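Local coordinates for protein heme oxygenase 1 (Neisseria meningitidis, PDB 1P3U) that binds heme and probably cleaves its porphyrin ring by oxidation, as heme oxygenases do, at residues N41-L46 against K86-E91; C113-N118 against G150-A155; F123-A128 against H141-P146. One frame throughout, in Å; residues are numbered along the deposited sequence.

Interaction 1: N41-L46 against K86-E91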
loop_
_atom_site.group_PDB
_atom_site.type_symbol
_atom_site.label_atom_id
_atom_site.label_comp_id
_atom_site.label_asym_id
_atom_site.label_seq_id
_atom_site.Cartn_x
_atom_site.Cartn_y
_atom_site.Cartn_z
ATOM N N ASN A 41 7.247 -17.885 -1.777
ATOM C CA ASN A 41 6.627 -16.968 -0.833
ATOM C C ASN A 41 6.708 -15.525 -1.310
ATOM O O ASN A 41 5.792 -14.741 -1.056
ATOM C CB ASN A 41 7.262 -17.113 0.552
ATOM C CG ASN A 41 6.454 -18.020 1.454
ATOM O OD1 ASN A 41 5.897 -19.022 1.000
ATOM N ND2 ASN A 41 6.382 -17.677 2.736
ATOM N N TYR A 42 7.793 -15.168 -1.999
ATOM C CA TYR A 42 7.929 -13.803 -2.504
ATOM C C TYR A 42 6.852 -13.591 -3.568
ATOM O O TYR A 42 6.309 -12.493 -3.714
ATOM C CB TYR A 42 9.311 -13.567 -3.128
ATOM C CG TYR A 42 9.533 -12.128 -3.541
ATOM C CD1 TYR A 42 9.653 -11.124 -2.583
ATOM C CD2 TYR A 42 9.577 -11.760 -4.889
ATOM C CE1 TYR A 42 9.806 -9.789 -2.947
ATOM C CE2 TYR A 42 9.730 -10.420 -5.268
ATOM C CZ TYR A 42 9.842 -9.441 -4.291
ATOM O OH TYR A 42 9.977 -8.112 -4.635
ATOM N N ILE A 43 6.542 -14.654 -4.299
ATOM C CA ILE A 43 5.523 -14.579 -5.335
ATOM C C ILE A 43 4.167 -14.392 -4.677
ATOM O O ILE A 43 3.324 -13.664 -5.189
ATOM C CB ILE A 43 5.533 -15.847 -6.221
ATOM C CG1 ILE A 43 6.742 -15.791 -7.157
ATOM C CG2 ILE A 43 4.237 -15.956 -7.018
ATOM C CD1 ILE A 43 6.893 -17.011 -8.047
ATOM N N LYS A 44 3.957 -15.038 -3.531
ATOM C CA LYS A 44 2.688 -14.870 -2.826
ATOM C C LYS A 44 2.608 -13.414 -2.366
ATOM O O LYS A 44 1.538 -12.799 -2.393
ATOM C CB LYS A 44 2.593 -15.824 -1.625
ATOM C CG LYS A 44 2.265 -17.262 -2.020
ATOM C CD LYS A 44 2.208 -18.200 -0.821
ATOM C CE LYS A 44 1.852 -19.618 -1.263
ATOM N NZ LYS A 44 1.992 -20.621 -0.167
ATOM N N PHE A 45 3.745 -12.859 -1.959
ATOM C CA PHE A 45 3.772 -11.468 -1.531
ATOM C C PHE A 45 3.425 -10.561 -2.714
ATOM O O PHE A 45 2.656 -9.614 -2.567
ATOM C CB PHE A 45 5.147 -11.082 -0.987
ATOM C CG PHE A 45 5.256 -9.633 -0.610
ATOM C CD1 PHE A 45 4.538 -9.125 0.469
ATOM C CD2 PHE A 45 6.042 -8.764 -1.362
ATOM C CE1 PHE A 45 4.599 -7.764 0.789
ATOM C CE2 PHE A 45 6.109 -7.405 -1.050
ATOM C CZ PHE A 45 5.386 -6.905 0.025
ATOM N N LEU A 46 3.999 -10.844 -3.884
ATOM C CA LEU A 46 3.716 -10.031 -5.070
ATOM C C LEU A 46 2.252 -10.097 -5.483
ATOM O O LEU A 46 1.700 -9.115 -5.994
ATOM C CB LEU A 46 4.585 -10.463 -6.255
ATOM C CG LEU A 46 6.087 -10.181 -6.146
ATOM C CD1 LEU A 46 6.766 -10.632 -7.433
ATOM C CD2 LEU A 46 6.345 -8.703 -5.901
ATOM N N LYS A 86 6.052 -10.508 -13.666
ATOM C CA LYS A 86 6.563 -10.978 -14.947
ATOM C C LYS A 86 8.015 -11.432 -14.790
ATOM O O LYS A 86 8.395 -12.491 -15.291
ATOM C CB LYS A 86 6.460 -9.873 -16.003
ATOM C CG LYS A 86 6.780 -10.341 -17.419
ATOM C CD LYS A 86 6.373 -9.309 -18.469
ATOM C CE LYS A 86 6.616 -9.837 -19.880
ATOM N NZ LYS A 86 6.113 -8.906 -20.935
ATOM N N ASP A 87 8.814 -10.632 -14.086
ATOM C CA ASP A 87 10.221 -10.961 -13.849
ATOM C C ASP A 87 10.368 -12.334 -13.183
ATOM O O ASP A 87 11.312 -13.076 -13.468
ATOM C CB ASP A 87 10.888 -9.911 -12.948
ATOM C CG ASP A 87 10.929 -8.528 -13.574
ATOM O OD1 ASP A 87 11.043 -8.422 -14.816
ATOM O OD2 ASP A 87 10.872 -7.537 -12.814
ATOM N N LEU A 88 9.437 -12.659 -12.288
ATOM C CA LEU A 88 9.463 -13.932 -11.569
ATOM C C LEU A 88 8.829 -15.077 -12.351
ATOM O O LEU A 88 8.683 -16.183 -11.827
ATOM C CB LEU A 88 8.756 -13.787 -10.212
ATOM C CG LEU A 88 9.518 -13.197 -9.017
ATOM C CD1 LEU A 88 10.352 -14.281 -8.363
ATOM C CD2 LEU A 88 10.386 -12.028 -9.455
ATOM N N GLY A 89 8.450 -14.810 -13.599
ATOM C CA GLY A 89 7.842 -15.837 -14.432
ATOM C C GLY A 89 6.354 -16.038 -14.200
ATOM O O GLY A 89 5.799 -17.077 -14.558
ATOM N N GLU A 90 5.704 -15.039 -13.608
ATOM C CA GLU A 90 4.272 -15.105 -13.316
ATOM C C GLU A 90 3.444 -14.192 -14.218
ATOM O O GLU A 90 3.875 -13.097 -14.579
ATOM C CB GLU A 90 4.011 -14.707 -11.861
ATOM C CG GLU A 90 4.539 -15.683 -10.832
ATOM C CD GLU A 90 3.757 -16.972 -10.818
ATOM O OE1 GLU A 90 2.511 -16.907 -10.731
ATOM O OE2 GLU A 90 4.383 -18.049 -10.888
ATOM N N GLU A 91 2.247 -14.650 -14.567
ATOM C CA GLU A 91 1.337 -13.871 -15.398
ATOM C C GLU A 91 0.640 -12.894 -14.455
ATOM O O GLU A 91 0.751 -13.020 -13.237
ATOM C CB GLU A 91 0.298 -14.788 -16.040
ATOM C CG GLU A 91 0.892 -15.978 -16.772
ATOM C CD GLU A 91 -0.172 -16.883 -17.358
ATOM O OE1 GLU A 91 -1.141 -17.204 -16.632
ATOM O OE2 GLU A 91 -0.037 -17.279 -18.539
#
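Ile43 and Leu88 mark the closest backbone approach, 7.4 Å between their CA atoms, where one turn of helix 39-60 faces the last residues of helix 78-87 and the turn that follows. The contact is apolar and is carried by side chains alone. Leu88 reaches into the groove lined by Tyr42, Ile43 and Leu46. Its CD1 lies 4.1 Å from Ile43 CG1, and the two side chains run antiparallel, flank to flank. The Leu46 chain instead crosses that of Leu88 at about a right angle, and CD1 of Leu46 rests 4.1 Å from CG of Leu88. The same Leu88 CD1 comes up to the edge of the Tyr42 ring, near its plane, 4.4 Å from CD2; the phenol OH of Tyr42 is turned elsewhere and bonded to Gly138 O. Ile43 also meets Glu90. Glu90 CG, set anti to its carbonyl carbon (chi1 -68°), packs 3.8 Å from Ile43 CG2, and the bend at chi2 folds CD back alongside the same methyl. The carboxylate end also borders Ile43 CD1 through OE2; OE1 makes a long, weak ion pair with Lys47. Gly89, at positive phi (82°), lets the chain turn out of the helix: Gly89 N bonds to Lys86 O and Glu90 N to Leu85 O. This is a Schellman motif, here ending helix 78-87 with Leu88 and Glu90 both directed at helix 39-60.

Interaction 2: C113-N118 against G150-A155; sequences CAEGSN and GKHWRA. With HEM (protoporphyrin IX containing Fe), chain B; NO (nitric oxide), chain C.
His152 is the first residue of 150-155 to touch 113-118: its NE2 gives a weak, bent hydrogen bond (2.9 Å, 127°) to Glu115 OE2, which lies at the ring edge near the ring plane. Carboxylate and imidazole planes are nearly perpendicular. The same OE2 takes a straighter bond from Asn118 ND2 (3.2 Å), entering on the syn side but out of the carboxylate plane, while OE1 is bonded to Tyr60 OH; two sound bonds and one weak one thus hold this buried carboxylate. The axes of the two helical turns run nearly antiparallel, 157° apart and 10.3 Å at closest approach, with Glu115, His152 and Trp153 filling the interface. Helix 104-119 is the distal helix of the heme oxygenase fold, lying over the heme on the nitric oxide side: Gly116 C is 3.4 Å from heme C2D, and Ser117 O is 3.1 Å from the nitric oxide O. Trp153 follows, its CG anti to the backbone N (chi1 173°), which carries the indole across to Gly116, with CZ3 3.5 Å from that glycine's CA. Glu115 CG meets the indole edge in plane, 3.9 Å from CZ3. From the same six-membered ring CZ2 reaches heme propionate O1D at 3.7 Å.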
loop_
_atom_site.group_PDB
_atom_site.type_symbol
_atom_site.label_atom_id
_atom_site.label_comp_id
_atom_site.label_asym_id
_atom_site.label_seq_id
_atom_site.Cartn_x
_atom_site.Cartn_y
_atom_site.Cartn_z
ATOM N N CYS A 113 -3.196 5.359 2.380
ATOM C CA CYS A 113 -2.670 4.046 2.707
ATOM C C CYS A 113 -1.669 3.575 1.646
ATOM O O CYS A 113 -0.546 3.195 1.971
ATOM C CB CYS A 113 -3.825 3.052 2.830
ATOM S SG CYS A 113 -3.333 1.395 3.318
ATOM N N ALA A 114 -2.074 3.613 0.378
ATOM C CA ALA A 114 -1.213 3.175 -0.717
ATOM C C ALA A 114 0.054 4.003 -0.919
ATOM O O ALA A 114 1.131 3.450 -1.162
ATOM C CB ALA A 114 -2.006 3.140 -2.019
ATOM N N GLU A 115 -0.077 5.321 -0.844
ATOM C CA GLU A 115 1.066 6.198 -1.050
ATOM C C GLU A 115 2.017 6.149 0.136
ATOM O O GLU A 115 3.234 6.210 -0.032
ATOM C CB GLU A 115 0.593 7.630 -1.309
ATOM C CG GLU A 115 1.681 8.558 -1.859
ATOM C CD GLU A 115 2.448 7.956 -3.030
ATOM O OE1 GLU A 115 1.826 7.293 -3.888
ATOM O OE2 GLU A 115 3.681 8.154 -3.101
ATOM N N GLY A 116 1.461 6.038 1.335
ATOM C CA GLY A 116 2.309 5.956 2.505
ATOM C C GLY A 116 3.137 4.683 2.438
ATOM O O GLY A 116 4.292 4.658 2.866
ATOM N N SER A 117 2.551 3.617 1.898
ATOM C CA SER A 117 3.267 2.347 1.792
ATOM C C SER A 117 4.493 2.510 0.906
ATOM O O SER A 117 5.465 1.764 1.028
ATOM C CB SER A 117 2.360 1.246 1.222
ATOM O OG SER A 117 2.166 1.384 -0.173
ATOM N N ASN A 118 4.437 3.489 0.008
ATOM C CA ASN A 118 5.548 3.765 -0.893
ATOM C C ASN A 118 6.676 4.413 -0.094
ATOM O O ASN A 118 7.857 4.117 -0.304
ATOM C CB ASN A 118 5.074 4.686 -2.023
ATOM C CG ASN A 118 6.164 4.999 -3.023
ATOM O OD1 ASN A 118 7.007 4.154 -3.331
ATOM N ND2 ASN A 118 6.140 6.217 -3.562
ATOM N N GLY A 150 11.445 10.448 0.954
ATOM C CA GLY A 150 11.015 11.555 1.787
ATOM C C GLY A 150 10.556 12.779 1.018
ATOM O O GLY A 150 9.485 13.324 1.297
ATOM N N LYS A 151 11.365 13.223 0.061
ATOM C CA LYS A 151 11.019 14.390 -0.743
ATOM C C LYS A 151 9.714 14.183 -1.498
ATOM O O LYS A 151 8.873 15.080 -1.563
ATOM C CB LYS A 151 12.137 14.705 -1.739
ATOM C CG LYS A 151 13.353 15.371 -1.114
ATOM C CD LYS A 151 12.985 16.712 -0.503
ATOM C CE LYS A 151 14.209 17.413 0.065
ATOM N NZ LYS A 151 13.839 18.710 0.689
ATOM N N HIS A 152 9.545 12.995 -2.065
ATOM C CA HIS A 152 8.339 12.687 -2.820
ATOM C C HIS A 152 7.110 12.675 -1.917
ATOM O O HIS A 152 6.043 13.176 -2.293
ATOM C CB HIS A 152 8.493 11.333 -3.512
ATOM C CG HIS A 152 7.239 10.845 -4.160
ATOM N ND1 HIS A 152 6.627 11.516 -5.198
ATOM C CD2 HIS A 152 6.458 9.771 -3.892
ATOM C CE1 HIS A 152 5.522 10.877 -5.539
ATOM N NE2 HIS A 152 5.396 9.815 -4.762
ATOM N N TRP A 153 7.270 12.104 -0.725
ATOM C CA TRP A 153 6.191 12.006 0.252
ATOM C C TRP A 153 5.779 13.366 0.819
ATOM O O TRP A 153 4.588 13.677 0.900
ATOM C CB TRP A 153 6.616 11.057 1.379
ATOM C CG TRP A 153 5.674 10.985 2.539
ATOM C CD1 TRP A 153 5.919 11.405 3.813
ATOM C CD2 TRP A 153 4.358 10.415 2.551
ATOM N NE1 TRP A 153 4.844 11.127 4.621
ATOM C CE2 TRP A 153 3.870 10.519 3.873
ATOM C CE3 TRP A 153 3.543 9.823 1.572
ATOM C CZ2 TRP A 153 2.604 10.052 4.248
ATOM C CZ3 TRP A 153 2.282 9.360 1.944
ATOM C CH2 TRP A 153 1.827 9.477 3.273
ATOM N N ARG A 154 6.754 14.183 1.202
ATOM C CA ARG A 154 6.438 15.497 1.751
ATOM C C ARG A 154 5.628 16.332 0.767
ATOM O O ARG A 154 4.734 17.075 1.168
ATOM C CB ARG A 154 7.718 16.242 2.145
ATOM C CG ARG A 154 8.496 15.544 3.245
ATOM C CD ARG A 154 9.602 16.417 3.814
ATOM N NE ARG A 154 10.412 15.661 4.765
ATOM C CZ ARG A 154 11.312 14.747 4.417
ATOM N NH1 ARG A 154 11.526 14.480 3.139
ATOM N NH2 ARG A 154 11.990 14.087 5.350
ATOM N N ALA A 155 5.934 16.203 -0.521
ATOM C CA ALA A 155 5.214 16.955 -1.544
ATOM C C ALA A 155 3.791 16.427 -1.628
ATOM O O ALA A 155 2.839 17.190 -1.818
ATOM C CB ALA A 155 5.908 16.812 -2.888
HETATM C CHA HEM B . 5.061 4.279 6.703
HETATM C CHB HEM B . 7.349 0.154 7.756
HETATM C CHC HEM B . 4.024 -2.298 5.196
HETATM C CHD HEM B . 1.421 1.753 4.705
HETATM C C1A HEM B . 6.013 3.367 7.119
HETATM C C2A HEM B . 7.255 3.759 7.817
HETATM C C3A HEM B . 7.848 2.598 8.158
HETATM C C4A HEM B . 7.018 1.506 7.658
HETATM C CMA HEM B . 9.126 2.501 8.968
HETATM C CAA HEM B . 7.751 5.188 8.054
HETATM C CBA HEM B . 8.737 5.609 6.982
HETATM C CGA HEM B . 9.172 7.054 7.123
HETATM O O1A HEM B . 10.127 7.459 6.425
HETATM O O2A HEM B . 8.557 7.787 7.930
HETATM C C1B HEM B . 6.573 -0.884 7.206
HETATM C C2B HEM B . 7.006 -2.270 7.152
HETATM C C3B HEM B . 6.118 -2.963 6.398
HETATM C C4B HEM B . 5.125 -1.973 5.977
HETATM C CMB HEM B . 8.271 -2.808 7.816
HETATM C CAB HEM B . 6.094 -4.321 6.022
HETATM C CBB HEM B . 6.630 -5.434 6.776
HETATM C C1C HEM B . 3.042 -1.391 4.805
HETATM C C2C HEM B . 1.857 -1.759 4.048
HETATM C C3C HEM B . 1.075 -0.642 3.975
HETATM C C4C HEM B . 1.837 0.421 4.635
HETATM C CMC HEM B . 1.629 -3.103 3.350
HETATM C CAC HEM B . -0.208 -0.489 3.438
HETATM C CBC HEM B . -0.916 -1.354 2.509
HETATM C C1D HEM B . 2.171 2.801 5.264
HETATM C C2D HEM B . 1.700 4.175 5.429
HETATM C C3D HEM B . 2.729 4.879 5.948
HETATM C C4D HEM B . 3.826 3.940 6.138
HETATM C CMD HEM B . 0.339 4.715 5.016
HETATM C CAD HEM B . 2.730 6.387 6.153
HETATM C CBD HEM B . 2.834 6.802 7.604
HETATM C CGD HEM B . 2.829 8.303 7.761
HETATM O O1D HEM B . 1.741 8.907 7.647
HETATM O O2D HEM B . 3.917 8.876 7.985
HETATM N NA HEM B . 5.889 1.999 7.019
HETATM N NB HEM B . 5.404 -0.706 6.474
HETATM N NC HEM B . 3.035 -0.066 5.158
HETATM N ND HEM B . 3.454 2.662 5.777
HETATM FE FE HEM B . 4.441 0.980 6.110
HETATM N N NO C . 5.292 0.993 4.768
HETATM O O NO C . 5.704 0.396 3.848
#

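Interaction 3: F123-A128 against H141-P146. With HEM (protoporphyrin IX containing Fe), chain B.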
loop_
_atom_site.group_PDB
_atom_site.type_symbol
_atom_site.label_atom_id
_atom_site.label_comp_id
_atom_site.label_asym_id
_atom_site.label_seq_id
_atom_site.Cartn_x
_atom_site.Cartn_y
_atom_site.Cartn_z
ATOM N N PHE A 123 12.226 -0.688 3.981
ATOM C CA PHE A 123 12.556 -1.933 4.673
ATOM C C PHE A 123 12.362 -3.139 3.760
ATOM O O PHE A 123 13.256 -3.971 3.610
ATOM C CB PHE A 123 11.692 -2.088 5.926
ATOM C CG PHE A 123 12.003 -3.324 6.729
ATOM C CD1 PHE A 123 13.051 -3.329 7.646
ATOM C CD2 PHE A 123 11.250 -4.483 6.563
ATOM C CE1 PHE A 123 13.343 -4.476 8.392
ATOM C CE2 PHE A 123 11.534 -5.636 7.304
ATOM C CZ PHE A 123 12.585 -5.629 8.222
ATOM N N LEU A 124 11.185 -3.243 3.153
ATOM C CA LEU A 124 10.909 -4.354 2.251
ATOM C C LEU A 124 11.900 -4.399 1.087
ATOM O O LEU A 124 12.338 -5.471 0.676
ATOM C CB LEU A 124 9.488 -4.245 1.697
ATOM C CG LEU A 124 8.374 -4.443 2.722
ATOM C CD1 LEU A 124 7.018 -4.135 2.080
ATOM C CD2 LEU A 124 8.415 -5.877 3.226
ATOM N N PHE A 125 12.245 -3.229 0.556
ATOM C CA PHE A 125 13.179 -3.145 -0.562
ATOM C C PHE A 125 14.551 -3.683 -0.154
ATOM O O PHE A 125 15.208 -4.378 -0.928
ATOM C CB PHE A 125 13.300 -1.686 -1.029
ATOM C CG PHE A 125 14.072 -1.512 -2.309
ATOM C CD1 PHE A 125 13.712 -2.211 -3.456
ATOM C CD2 PHE A 125 15.134 -0.615 -2.374
ATOM C CE1 PHE A 125 14.398 -2.018 -4.655
ATOM C CE2 PHE A 125 15.827 -0.412 -3.568
ATOM C CZ PHE A 125 15.456 -1.116 -4.711
ATOM N N LYS A 126 14.976 -3.373 1.067
ATOM C CA LYS A 126 16.270 -3.848 1.549
ATOM C C LYS A 126 16.304 -5.371 1.578
ATOM O O LYS A 126 17.275 -5.986 1.135
ATOM C CB LYS A 126 16.565 -3.321 2.956
ATOM C CG LYS A 126 17.903 -3.805 3.511
ATOM C CD LYS A 126 18.091 -3.450 4.977
ATOM C CE LYS A 126 19.442 -3.966 5.481
ATOM N NZ LYS A 126 19.633 -3.766 6.944
ATOM N N HIS A 127 15.234 -5.984 2.081
ATOM C CA HIS A 127 15.198 -7.436 2.161
ATOM C C HIS A 127 14.954 -8.127 0.833
ATOM O O HIS A 127 15.358 -9.278 0.644
ATOM C CB HIS A 127 14.187 -7.880 3.224
ATOM C CG HIS A 127 14.676 -7.653 4.618
ATOM N ND1 HIS A 127 14.473 -6.472 5.299
ATOM C CD2 HIS A 127 15.457 -8.417 5.416
ATOM C CE1 HIS A 127 15.112 -6.517 6.454
ATOM N NE2 HIS A 127 15.717 -7.687 6.549
ATOM N N ALA A 128 14.302 -7.430 -0.091
ATOM C CA ALA A 128 14.062 -7.989 -1.408
ATOM C C ALA A 128 15.443 -8.078 -2.048
ATOM O O ALA A 128 15.777 -9.060 -2.714
ATOM C CB ALA A 128 13.152 -7.067 -2.225
ATOM N N HIS A 141 8.446 -2.324 -7.789
ATOM C CA HIS A 141 7.405 -1.608 -7.055
ATOM C C HIS A 141 7.828 -1.148 -5.669
ATOM O O HIS A 141 7.104 -0.392 -5.022
ATOM C CB HIS A 141 6.130 -2.456 -6.936
ATOM C CG HIS A 141 6.170 -3.478 -5.841
ATOM N ND1 HIS A 141 6.863 -4.665 -5.950
ATOM C CD2 HIS A 141 5.586 -3.496 -4.618
ATOM C CE1 HIS A 141 6.703 -5.371 -4.845
ATOM N NE2 HIS A 141 5.933 -4.684 -4.019
ATOM N N LEU A 142 8.996 -1.596 -5.221
ATOM C CA LEU A 142 9.499 -1.228 -3.904
ATOM C C LEU A 142 10.641 -0.216 -3.961
ATOM O O LEU A 142 11.050 0.324 -2.934
ATOM C CB LEU A 142 9.963 -2.482 -3.151
ATOM C CG LEU A 142 8.885 -3.522 -2.826
ATOM C CD1 LEU A 142 9.539 -4.780 -2.252
ATOM C CD2 LEU A 142 7.889 -2.938 -1.841
ATOM N N ALA A 143 11.147 0.047 -5.162
ATOM C CA ALA A 143 12.248 0.993 -5.335
ATOM C C ALA A 143 11.826 2.405 -4.929
ATOM O O ALA A 143 10.660 2.779 -5.066
ATOM C CB ALA A 143 12.717 0.979 -6.788
ATOM N N PRO A 144 12.774 3.209 -4.418
ATOM C CA PRO A 144 12.472 4.579 -3.997
ATOM C C PRO A 144 12.110 5.482 -5.170
ATOM O O PRO A 144 12.603 5.294 -6.284
ATOM C CB PRO A 144 13.766 5.016 -3.316
ATOM C CG PRO A 144 14.807 4.321 -4.137
ATOM C CD PRO A 144 14.216 2.928 -4.283
ATOM N N HIS A 145 11.237 6.451 -4.920
ATOM C CA HIS A 145 10.838 7.389 -5.961
ATOM C C HIS A 145 12.111 8.133 -6.356
ATOM O O HIS A 145 12.933 8.452 -5.500
ATOM C CB HIS A 145 9.794 8.368 -5.419
ATOM C CG HIS A 145 9.206 9.267 -6.463
ATOM N ND1 HIS A 145 9.892 10.335 -7.000
ATOM C CD2 HIS A 145 8.004 9.239 -7.088
ATOM C CE1 HIS A 145 9.138 10.928 -7.910
ATOM N NE2 HIS A 145 7.988 10.281 -7.982
ATOM N N PRO A 146 12.295 8.408 -7.657
ATOM C CA PRO A 146 13.484 9.115 -8.149
ATOM C C PRO A 146 13.853 10.369 -7.351
ATOM O O PRO A 146 15.029 10.692 -7.196
ATOM C CB PRO A 146 13.115 9.436 -9.591
ATOM C CG PRO A 146 12.281 8.256 -9.977
ATOM C CD PRO A 146 11.384 8.082 -8.769
HETATM C CHA HEM B . 5.061 4.279 6.703
HETATM C CHB HEM B . 7.349 0.154 7.756
HETATM C CHC HEM B . 4.024 -2.298 5.196
HETATM C CHD HEM B . 1.421 1.753 4.705
HETATM C C1A HEM B . 6.013 3.367 7.119
HETATM C C2A HEM B . 7.255 3.759 7.817
HETATM C C3A HEM B . 7.848 2.598 8.158
HETATM C C4A HEM B . 7.018 1.506 7.658
HETATM C CMA HEM B . 9.126 2.501 8.968
HETATM C CAA HEM B . 7.751 5.188 8.054
HETATM C CBA HEM B . 8.737 5.609 6.982
HETATM C CGA HEM B . 9.172 7.054 7.123
HETATM O O1A HEM B . 10.127 7.459 6.425
HETATM O O2A HEM B . 8.557 7.787 7.930
HETATM C C1B HEM B . 6.573 -0.884 7.206
HETATM C C2B HEM B . 7.006 -2.270 7.152
HETATM C C3B HEM B . 6.118 -2.963 6.398
HETATM C C4B HEM B . 5.125 -1.973 5.977
HETATM C CMB HEM B . 8.271 -2.808 7.816
HETATM C CAB HEM B . 6.094 -4.321 6.022
HETATM C CBB HEM B . 6.630 -5.434 6.776
HETATM C C1C HEM B . 3.042 -1.391 4.805
HETATM C C2C HEM B . 1.857 -1.759 4.048
HETATM C C3C HEM B . 1.075 -0.642 3.975
HETATM C C4C HEM B . 1.837 0.421 4.635
HETATM C CMC HEM B . 1.629 -3.103 3.350
HETATM C CAC HEM B . -0.208 -0.489 3.438
HETATM C CBC HEM B . -0.916 -1.354 2.509
HETATM C C1D HEM B . 2.171 2.801 5.264
HETATM C C2D HEM B . 1.700 4.175 5.429
HETATM C C3D HEM B . 2.729 4.879 5.948
HETATM C C4D HEM B . 3.826 3.940 6.138
HETATM C CMD HEM B . 0.339 4.715 5.016
HETATM C CAD HEM B . 2.730 6.387 6.153
HETATM C CBD HEM B . 2.834 6.802 7.604
HETATM C CGD HEM B . 2.829 8.303 7.761
HETATM O O1D HEM B . 1.741 8.907 7.647
HETATM O O2D HEM B . 3.917 8.876 7.985
HETATM N NA HEM B . 5.889 1.999 7.019
HETATM N NB HEM B . 5.404 -0.706 6.474
HETATM N NC HEM B . 3.035 -0.066 5.158
HETATM N ND HEM B . 3.454 2.662 5.777
HETATM FE FE HEM B . 4.441 0.980 6.110
#
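Phe125 holds its CG anti to the backbone N (chi1 -171°), which swings the benzyl group off helix 122-129 and against the loop at Leu142, Ala143 and Pro144. Leu142, with CG anti to its own carbonyl carbon (chi1 -64°), sends its two methyls back toward the helix. The loop backbone passes over the phenyl ring: Ala143 CA sits above one face, 3.9 Å from the centroid and 15° off the normal, a CH-pi contact displaced toward the rim. Pro144 CD approaches the other end of the ring, 3.8 Å from Phe125 CE2, and Leu142 CB packs 3.8 Å from Phe125 CD1. The carbonyl of Leu142 also comes close to the base of this side chain, and its O accepts a hydrogen bond from Arg149. In the heme oxygenase fold this short helix continues the distal helix 104-119 after a break, and the loop returns from it toward helix 149-161. Leu142 CD1 lies 4.0 Å from Leu124 CB and also reaches the Ala128 methyl, filling the angle between these two residues one turn apart. Leu124 has a second apolar neighbour, because its CD2 reaches the heme vinyl carbon CAB at 4.0 Å. Phe123 meets the same pyrrole through CD2, 3.6 Å from the heme methyl CMB.

Interactions 1 and 3 touch directly: Leu46 CD2 packs 3.5 Å from His141 CE1 and Phe45 CZ 3.8 Å from Leu124 CD1, so helix 39-60 joins the two contacts, whose centres are 16 Å apart. Interactions 2 and 3 meet where the His152 and His145 rings stack, with ND1 of His152 3.3 Å from CD2 of His145; their centres are 13 Å apart. Both reach the heme, interaction 2 at a propionate and over the distal face, interaction 3 at the vinyl and methyl of one pyrrole. Interaction 1 lies away from the heme, the Tyr42 side chain being about 11 Å from it. Interactions 1 and 2 do not touch, their nearest atoms lying about 9 Å apart.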